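Local structure of SidF, inhibitor of growth family, member 3 (Legionella pneumophila subsp. pneumophila, 4FYE) at residues R213-L217 against M218-E222; Y502-A505 against L506-Y509; N692-Q695 against L696-L700. The protein is a phosphoinositide phosphatase of Legionella that probably removes a phosphate from the inositol ring of membrane phosphatidylinositol phosphates. The protein carries 1 engineered substitution. All coordinates share one frame; numbering follows the deposited sequence.

Contact 1 (R213-L217 against M218-E222)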
loop_
_atom_site.group_PDB
_atom_site.type_symbol
_atom_site.label_atom_id
_atom_site.label_comp_id
_atom_site.label_asym_id
_atom_site.label_seq_id
_atom_site.Cartn_x
_atom_site.Cartn_y
_atom_site.Cartn_z
ATOM N N ARG A 213 17.571 -1.598 -15.547
ATOM C CA ARG A 213 17.341 -0.420 -16.350
ATOM C C ARG A 213 17.438 0.861 -15.512
ATOM O O ARG A 213 18.152 1.777 -15.878
ATOM C CB ARG A 213 15.975 -0.495 -17.001
ATOM C CG ARG A 213 15.722 0.578 -18.034
ATOM C CD ARG A 213 14.236 0.753 -18.185
ATOM N NE ARG A 213 13.661 -0.460 -18.724
ATOM C CZ ARG A 213 13.688 -0.778 -20.015
ATOM N NH1 ARG A 213 14.265 0.041 -20.890
ATOM N NH2 ARG A 213 13.130 -1.907 -20.427
ATOM N N GLN A 214 16.738 0.932 -14.391
ATOM C CA GLN A 214 16.885 2.088 -13.493
ATOM C C GLN A 214 18.352 2.258 -13.055
ATOM O O GLN A 214 18.893 3.351 -13.037
ATOM C CB GLN A 214 15.995 1.940 -12.250
ATOM C CG GLN A 214 14.512 2.178 -12.473
ATOM C CD GLN A 214 13.669 1.620 -11.332
ATOM O OE1 GLN A 214 14.071 0.648 -10.683
ATOM N NE2 GLN A 214 12.467 2.186 -11.129
ATOM N N GLN A 215 18.984 1.148 -12.719
ATOM C CA GLN A 215 20.314 1.164 -12.183
ATOM C C GLN A 215 21.260 1.897 -13.141
ATOM O O GLN A 215 22.010 2.766 -12.697
ATOM C CB GLN A 215 20.763 -0.267 -11.841
ATOM C CG GLN A 215 21.773 -0.415 -10.694
ATOM C CD GLN A 215 21.425 0.344 -9.386
ATOM O OE1 GLN A 215 21.009 -0.262 -8.393
ATOM N NE2 GLN A 215 21.637 1.668 -9.375
ATOM N N ARG A 216 21.197 1.622 -14.441
ATOM C CA ARG A 216 22.109 2.294 -15.365
ATOM C C ARG A 216 21.670 3.705 -15.850
ATOM O O ARG A 216 22.515 4.485 -16.293
ATOM C CB ARG A 216 22.467 1.394 -16.539
ATOM C CG ARG A 216 21.338 1.250 -17.532
ATOM C CD ARG A 216 21.700 0.367 -18.705
ATOM N NE ARG A 216 20.522 -0.336 -19.202
ATOM C CZ ARG A 216 19.603 0.196 -20.014
ATOM N NH1 ARG A 216 19.700 1.476 -20.439
ATOM N NH2 ARG A 216 18.571 -0.569 -20.391
ATOM N N LEU A 217 20.374 4.034 -15.783
ATOM C CA LEU A 217 19.957 5.426 -15.985
ATOM C C LEU A 217 20.232 6.263 -14.747
ATOM O O LEU A 217 19.545 7.229 -14.499
ATOM C CB LEU A 217 18.474 5.573 -16.378
ATOM C CG LEU A 217 17.824 4.797 -17.543
ATOM C CD1 LEU A 217 16.343 4.634 -17.255
ATOM C CD2 LEU A 217 17.999 5.419 -18.913
ATOM N N MET A 218 21.215 5.900 -13.941
ATOM C CA MET A 218 21.537 6.742 -12.791
ATOM C C MET A 218 23.040 6.887 -12.664
ATOM O O MET A 218 23.564 6.925 -11.551
ATOM C CB MET A 218 20.932 6.185 -11.500
ATOM C CG MET A 218 19.436 5.982 -11.589
ATOM S SD MET A 218 18.540 5.995 -10.034
ATOM C CE MET A 218 19.046 4.460 -9.248
ATOM N N GLY A 219 23.723 6.977 -13.810
ATOM C CA GLY A 219 25.187 6.959 -13.856
ATOM C C GLY A 219 25.738 5.954 -12.851
ATOM O O GLY A 219 26.643 6.297 -12.085
ATOM N N LYS A 220 25.144 4.745 -12.830
ATOM C CA LYS A 220 25.559 3.588 -11.986
ATOM C C LYS A 220 25.785 2.308 -12.824
ATOM O O LYS A 220 25.706 2.340 -14.056
ATOM C CB LYS A 220 24.559 3.308 -10.837
ATOM C CG LYS A 220 24.578 4.338 -9.715
ATOM C CD LYS A 220 24.252 3.757 -8.340
ATOM C CE LYS A 220 24.327 4.861 -7.285
ATOM N NZ LYS A 220 24.525 4.371 -5.892
ATOM N N ASP A 221 26.060 1.186 -12.157
ATOM C CA ASP A 221 26.358 -0.075 -12.858
ATOM C C ASP A 221 25.430 -1.247 -12.496
ATOM O O ASP A 221 25.102 -1.462 -11.329
ATOM C CB ASP A 221 27.830 -0.476 -12.659
ATOM C CG ASP A 221 28.286 -1.545 -13.647
ATOM O OD1 ASP A 221 29.149 -1.236 -14.495
ATOM O OD2 ASP A 221 27.774 -2.687 -13.586
ATOM N N GLU A 222 25.040 -2.015 -13.509
ATOM C CA GLU A 222 24.132 -3.152 -13.336
ATOM C C GLU A 222 24.798 -4.333 -12.628
ATOM O O GLU A 222 24.179 -4.998 -11.795
ATOM C CB GLU A 222 23.579 -3.597 -14.694
ATOM C CG GLU A 222 22.815 -2.513 -15.452
ATOM C CD GLU A 222 22.445 -2.920 -16.872
ATOM O OE1 GLU A 222 21.540 -2.282 -17.457
ATOM O OE2 GLU A 222 23.052 -3.880 -17.403
#

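Contact 2 (Y502-A505 against L506-Y509)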
loop_
_atom_site.group_PDB
_atom_site.type_symbol
_atom_site.label_atom_id
_atom_site.label_comp_id
_atom_site.label_asym_id
_atom_site.label_seq_id
_atom_site.Cartn_x
_atom_site.Cartn_y
_atom_site.Cartn_z
ATOM N N TYR A 502 4.792 0.588 -28.297
ATOM C CA TYR A 502 4.738 1.792 -27.467
ATOM C C TYR A 502 5.755 1.817 -26.285
ATOM O O TYR A 502 6.424 2.849 -26.028
ATOM C CB TYR A 502 3.300 1.988 -26.988
ATOM C CG TYR A 502 3.100 3.114 -26.057
ATOM C CD1 TYR A 502 3.187 4.449 -26.503
ATOM C CD2 TYR A 502 2.780 2.880 -24.719
ATOM C CE1 TYR A 502 2.988 5.519 -25.644
ATOM C CE2 TYR A 502 2.564 3.943 -23.842
ATOM C CZ TYR A 502 2.674 5.250 -24.303
ATOM O OH TYR A 502 2.467 6.296 -23.408
ATOM N N ARG A 503 5.868 0.710 -25.556
ATOM C CA ARG A 503 6.783 0.678 -24.410
ATOM C C ARG A 503 8.206 0.903 -24.884
ATOM O O ARG A 503 8.931 1.758 -24.353
ATOM C CB ARG A 503 6.748 -0.663 -23.686
ATOM C CG ARG A 503 5.477 -0.962 -22.931
ATOM C CD ARG A 503 5.608 -2.287 -22.201
ATOM N NE ARG A 503 5.423 -3.434 -23.092
ATOM C CZ ARG A 503 6.419 -4.186 -23.535
ATOM N NH1 ARG A 503 7.696 -3.928 -23.168
ATOM N NH2 ARG A 503 6.135 -5.198 -24.340
ATOM N N GLU A 504 8.595 0.120 -25.892
ATOM C CA GLU A 504 9.981 0.117 -26.351
ATOM C C GLU A 504 10.325 1.519 -26.852
ATOM O O GLU A 504 11.352 2.102 -26.499
ATOM C CB GLU A 504 10.212 -0.997 -27.390
ATOM C CG GLU A 504 11.402 -1.936 -27.081
ATOM C CD GLU A 504 11.684 -2.262 -25.565
ATOM O OE1 GLU A 504 12.759 -1.857 -25.029
ATOM O OE2 GLU A 504 10.873 -2.955 -24.888
ATOM N N ALA A 505 9.399 2.093 -27.598
ATOM C CA ALA A 505 9.584 3.410 -28.115
ATOM C C ALA A 505 9.768 4.450 -26.984
ATOM O O ALA A 505 10.677 5.269 -27.017
ATOM C CB ALA A 505 8.398 3.732 -28.981
ATOM N N LEU A 506 8.919 4.382 -25.968
ATOM C CA LEU A 506 8.937 5.311 -24.842
ATOM C C LEU A 506 10.186 5.264 -23.915
ATOM O O LEU A 506 10.632 6.317 -23.408
ATOM C CB LEU A 506 7.701 5.028 -24.012
ATOM C CG LEU A 506 6.843 6.179 -23.531
ATOM C CD1 LEU A 506 5.692 5.638 -22.677
ATOM C CD2 LEU A 506 7.674 7.249 -22.824
ATOM N N PHE A 507 10.702 4.053 -23.656
ATOM C CA PHE A 507 12.000 3.902 -22.982
ATOM C C PHE A 507 13.072 4.628 -23.809
ATOM O O PHE A 507 13.841 5.429 -23.262
ATOM C CB PHE A 507 12.408 2.428 -22.811
ATOM C CG PHE A 507 11.565 1.641 -21.860
ATOM C CD1 PHE A 507 11.357 2.073 -20.551
ATOM C CD2 PHE A 507 10.999 0.439 -22.270
ATOM C CE1 PHE A 507 10.581 1.337 -19.666
ATOM C CE2 PHE A 507 10.227 -0.324 -21.400
ATOM C CZ PHE A 507 10.026 0.127 -20.082
ATOM N N SER A 508 13.122 4.369 -25.125
ATOM C CA SER A 508 14.077 5.105 -25.977
ATOM C C SER A 508 13.881 6.608 -25.810
ATOM O O SER A 508 14.865 7.360 -25.653
ATOM C CB SER A 508 13.994 4.710 -27.449
ATOM O OG SER A 508 14.387 3.364 -27.631
ATOM N N TYR A 509 12.627 7.065 -25.816
ATOM C CA TYR A 509 12.462 8.481 -25.714
ATOM C C TYR A 509 13.094 9.015 -24.427
ATOM O O TYR A 509 13.724 10.061 -24.450
ATOM C CB TYR A 509 11.008 8.900 -25.839
ATOM C CG TYR A 509 10.795 10.351 -25.448
ATOM C CD1 TYR A 509 10.656 10.716 -24.112
ATOM C CD2 TYR A 509 10.751 11.355 -26.400
ATOM C CE1 TYR A 509 10.482 12.030 -23.737
ATOM C CE2 TYR A 509 10.563 12.683 -26.021
ATOM C CZ TYR A 509 10.425 13.007 -24.686
ATOM O OH TYR A 509 10.243 14.312 -24.287
#

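Contact 3 (N692-Q695 against L696-L700)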
loop_
_atom_site.group_PDB
_atom_site.type_symbol
_atom_site.label_atom_id
_atom_site.label_comp_id
_atom_site.label_asym_id
_atom_site.label_seq_id
_atom_site.Cartn_x
_atom_site.Cartn_y
_atom_site.Cartn_z
ATOM N N ASN A 692 -16.584 -4.710 20.322
ATOM C CA ASN A 692 -15.346 -5.378 19.946
ATOM C C ASN A 692 -14.712 -4.887 18.668
ATOM O O ASN A 692 -13.485 -4.700 18.625
ATOM C CB ASN A 692 -15.598 -6.851 19.857
ATOM C CG ASN A 692 -15.704 -7.455 21.212
ATOM O OD1 ASN A 692 -16.300 -8.497 21.379
ATOM N ND2 ASN A 692 -15.091 -6.814 22.189
ATOM N N VAL A 693 -15.528 -4.633 17.644
ATOM C CA VAL A 693 -14.992 -4.045 16.405
ATOM C C VAL A 693 -14.247 -2.746 16.630
ATOM O O VAL A 693 -13.146 -2.569 16.100
ATOM C CB VAL A 693 -16.035 -3.881 15.295
ATOM C CG1 VAL A 693 -16.161 -5.196 14.562
ATOM C CG2 VAL A 693 -17.373 -3.599 15.891
ATOM N N GLU A 694 -14.808 -1.886 17.479
ATOM C CA GLU A 694 -14.251 -0.528 17.686
ATOM C C GLU A 694 -12.970 -0.648 18.471
ATOM O O GLU A 694 -12.017 0.127 18.278
ATOM C CB GLU A 694 -15.252 0.406 18.394
ATOM C CG GLU A 694 -14.699 1.741 18.729
ATOM C CD GLU A 694 -15.750 2.834 18.732
ATOM O OE1 GLU A 694 -16.966 2.458 18.639
ATOM O OE2 GLU A 694 -15.350 4.046 18.846
ATOM N N GLN A 695 -12.945 -1.666 19.311
ATOM C CA GLN A 695 -11.772 -1.928 20.119
ATOM C C GLN A 695 -10.609 -2.360 19.190
ATOM O O GLN A 695 -9.453 -1.932 19.373
ATOM C CB GLN A 695 -12.088 -2.974 21.214
ATOM C CG GLN A 695 -10.971 -3.030 22.240
ATOM C CD GLN A 695 -10.837 -4.352 23.022
ATOM O OE1 GLN A 695 -9.705 -4.746 23.360
ATOM N NE2 GLN A 695 -11.977 -5.033 23.328
ATOM N N LEU A 696 -10.920 -3.191 18.192
ATOM C CA LEU A 696 -9.913 -3.524 17.184
ATOM C C LEU A 696 -9.530 -2.259 16.447
ATOM O O LEU A 696 -8.348 -1.982 16.215
ATOM C CB LEU A 696 -10.458 -4.540 16.178
ATOM C CG LEU A 696 -9.499 -5.582 15.564
ATOM C CD1 LEU A 696 -9.973 -6.128 14.232
ATOM C CD2 LEU A 696 -8.026 -5.248 15.461
ATOM N N ASP A 697 -10.532 -1.490 16.036
ATOM C CA ASP A 697 -10.239 -0.362 15.197
ATOM C C ASP A 697 -9.236 0.545 15.967
ATOM O O ASP A 697 -8.376 1.109 15.373
ATOM C CB ASP A 697 -11.549 0.352 14.787
ATOM C CG ASP A 697 -11.403 1.212 13.509
ATOM O OD1 ASP A 697 -10.541 0.908 12.631
ATOM O OD2 ASP A 697 -12.190 2.179 13.358
ATOM N N ARG A 698 -9.326 0.597 17.302
ATOM C CA ARG A 698 -8.478 1.429 18.110
ATOM C C ARG A 698 -7.058 1.004 17.952
ATOM O O ARG A 698 -6.151 1.821 18.040
ATOM C CB ARG A 698 -8.896 1.417 19.581
ATOM C CG ARG A 698 -10.133 2.263 19.827
ATOM C CD ARG A 698 -10.495 2.257 21.264
ATOM N NE ARG A 698 -11.593 3.182 21.544
ATOM C CZ ARG A 698 -12.174 3.301 22.755
ATOM N NH1 ARG A 698 -11.765 2.521 23.750
ATOM N NH2 ARG A 698 -13.161 4.205 22.976
ATOM N N GLU A 699 -6.835 -0.229 17.580
ATOM C CA GLU A 699 -5.447 -0.703 17.567
ATOM C C GLU A 699 -4.710 -0.157 16.331
ATOM O O GLU A 699 -3.508 0.141 16.392
ATOM C CB GLU A 699 -5.372 -2.232 17.566
ATOM C CG GLU A 699 -5.927 -2.974 18.785
ATOM C CD GLU A 699 -5.166 -2.647 20.052
ATOM O OE1 GLU A 699 -5.633 -3.080 21.103
ATOM O OE2 GLU A 699 -4.122 -1.939 20.025
ATOM N N LEU A 700 -5.448 0.006 15.236
ATOM C CA LEU A 700 -4.865 0.154 13.896
ATOM C C LEU A 700 -4.183 1.488 13.582
ATOM O O LEU A 700 -3.482 1.613 12.587
ATOM C CB LEU A 700 -5.918 -0.176 12.849
ATOM C CG LEU A 700 -6.639 -1.445 13.286
ATOM C CD1 LEU A 700 -7.883 -1.628 12.436
ATOM C CD2 LEU A 700 -5.699 -2.637 13.142
HETATM O O HOH W 1 -12.938 4.789 19.578
#

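Contact 1 (R213-L217 against M218-E222)
Gln215 lies against the side chain of Lys220, the two crossing at a slant, with its amide NE2 3.5 Å from Lys220 CD. A chi1 of -151°, with CG opposite the backbone N, puts Gln215 CG 3.5 Å from Asp221 O, and the bend at chi2 then turns the amide toward Lys220. Gln215 NE2 also lies 3.8 Å from Met218 CE. The backbone carbonyl of Gln215 is engaged as well: Lys220 CB packs on Gln215 O at 3.2 Å, and Met218 N gives the same oxygen a weak hydrogen bond. These contacts belong to the C-terminal end of the short helix 212-216. Leu217 is the first residue to leave helical geometry, and Gly219 follows with positive phi, after which the chain doubles back along the last helical turn toward Glu222. Met218 CG rests on Gln214 O at the end of that turn. Arg216 and Glu222 run side by side and point the same way, joined by a salt bridge in which NE of Arg216 lies 2.8 Å from OE1 of Glu222. The carboxylate oxygen meets the guanidinium at its edge, the two planes being turned 63° apart. With an N-H...O angle of only 125°, the hydrogen-bond component is weak. Glu222 is poorly ordered, and this surface bridge may therefore be mobile. Inward, Leu217 packs on Ile296 of helix 284-311 and on Phe510 of helix 482-514, while Arg213 reaches Glu299 in a salt bridge.

Contact 2 (Y502-A505 against L506-Y509)
With chi1 at 176°, Tyr502 sends its ring out opposite the backbone N, and Leu506, whose chi1 of -134° departs from the usual staggered values, extends alongside it in the same direction. This i to i+4 pair sits one turn apart on the long helix 482-514, within a predicted coiled-coil region. Leu506 CD1 approaches the phenol end of the ring obliquely, 3.5 Å from Tyr502 CZ. Both side chains are buried, Tyr502 against helices 373-387 and 522-583 and Leu506 against Ala292 of helix 284-311. Phe507 leans back over the preceding turn, bringing CD2 to 3.2 Å from Arg503 O and the far part of its ring toward Arg503 CB. Glu504 runs at an angle to Phe507, its OE1 4.0 Å from Phe507 CD2 and the carboxylate plane 45° from that of the ring. Beyond the helix, Phe507 also takes part in a cation-pi interaction with Arg213. Successive i+4 hydrogen bonds run through the turn. Phe507 N donates to Arg503 O at 3.0 Å, almost in line with the C=O bond, and Tyr509 N binds Ala505 O at 2.9 Å. Glu504 O accepts twice from Ser508: from Ser508 N at 3.2 Å and, weakly, from Ser508 OG at 3.5 Å.

Contact 3 (N692-Q695 against L696-L700)
The short helix 692-699 carries this contact, which spans successive turns, is largely buried and packs on helix 652-668 and strand 184-189. Glu694 and Arg698, one turn apart, are coupled through a water molecule instead of a direct salt bridge. The water donates to Glu694 OE2 at 2.6 Å and accepts from Arg698 NE at 2.9 Å, lying at the edge of the guanidinium and in its plane. Arg698 is stretched from CG to NE, with chi3 at 174°, and this straight chain carries NE to the water that bridges to the carboxylate. Near the backbone its CG packs on Glu694 O at 3.2 Å. Glu694 is held further by the backbone N-H groups of Thr685 and His686, one to each carboxylate oxygen, so OE2 is gripped by both the water and His686; these donors would probably stabilise the negative charge. Leu696 and Asp697 put their CB atoms against carbonyls of the preceding turn, Leu696 CB lying 3.3 Å from Val693 O. Beyond CB both turn away from 692-695: Leu696 packs on Trp666 and Phe189, and Asp697 OD2 meets Arg684 in a salt bridge and accepts from Ala728 N, while Glu699 is hydrogen-bonded through its two carboxylate oxygens to Tyr58 and Ser56. Regular i+4 backbone bonds run through the first turn, as in Leu696 N to Asn692 O at 3.0 Å and Asp697 N to Val693 O at 2.8 Å. The pattern shifts at Arg698, whose N-H is shared: Arg698 N donates to Glu694 O at 2.9 Å and, weakly, to Gln695 O at 3.3 Å.

Overall arrangement
The three contacts follow one another along the chain in the order 1, 2, 3. Contacts 1 and 2 are neighbours, their centres about 17 Å apart, and they meet where Arg213 of helix 212-216 lies against Phe507 of helix 482-514. Helix 284-311 packs on both, so three helices far apart in sequence form one cluster on the same side of the chain's centre. Contact 3 lies on the opposite side, with its centre about 45 Å from that of contact 1 and 48 Å from that of contact 2. There helix 692-699 packs separately, on strand 184-189 of the six-stranded mixed sheet, at the far side of the same phosphatase domain.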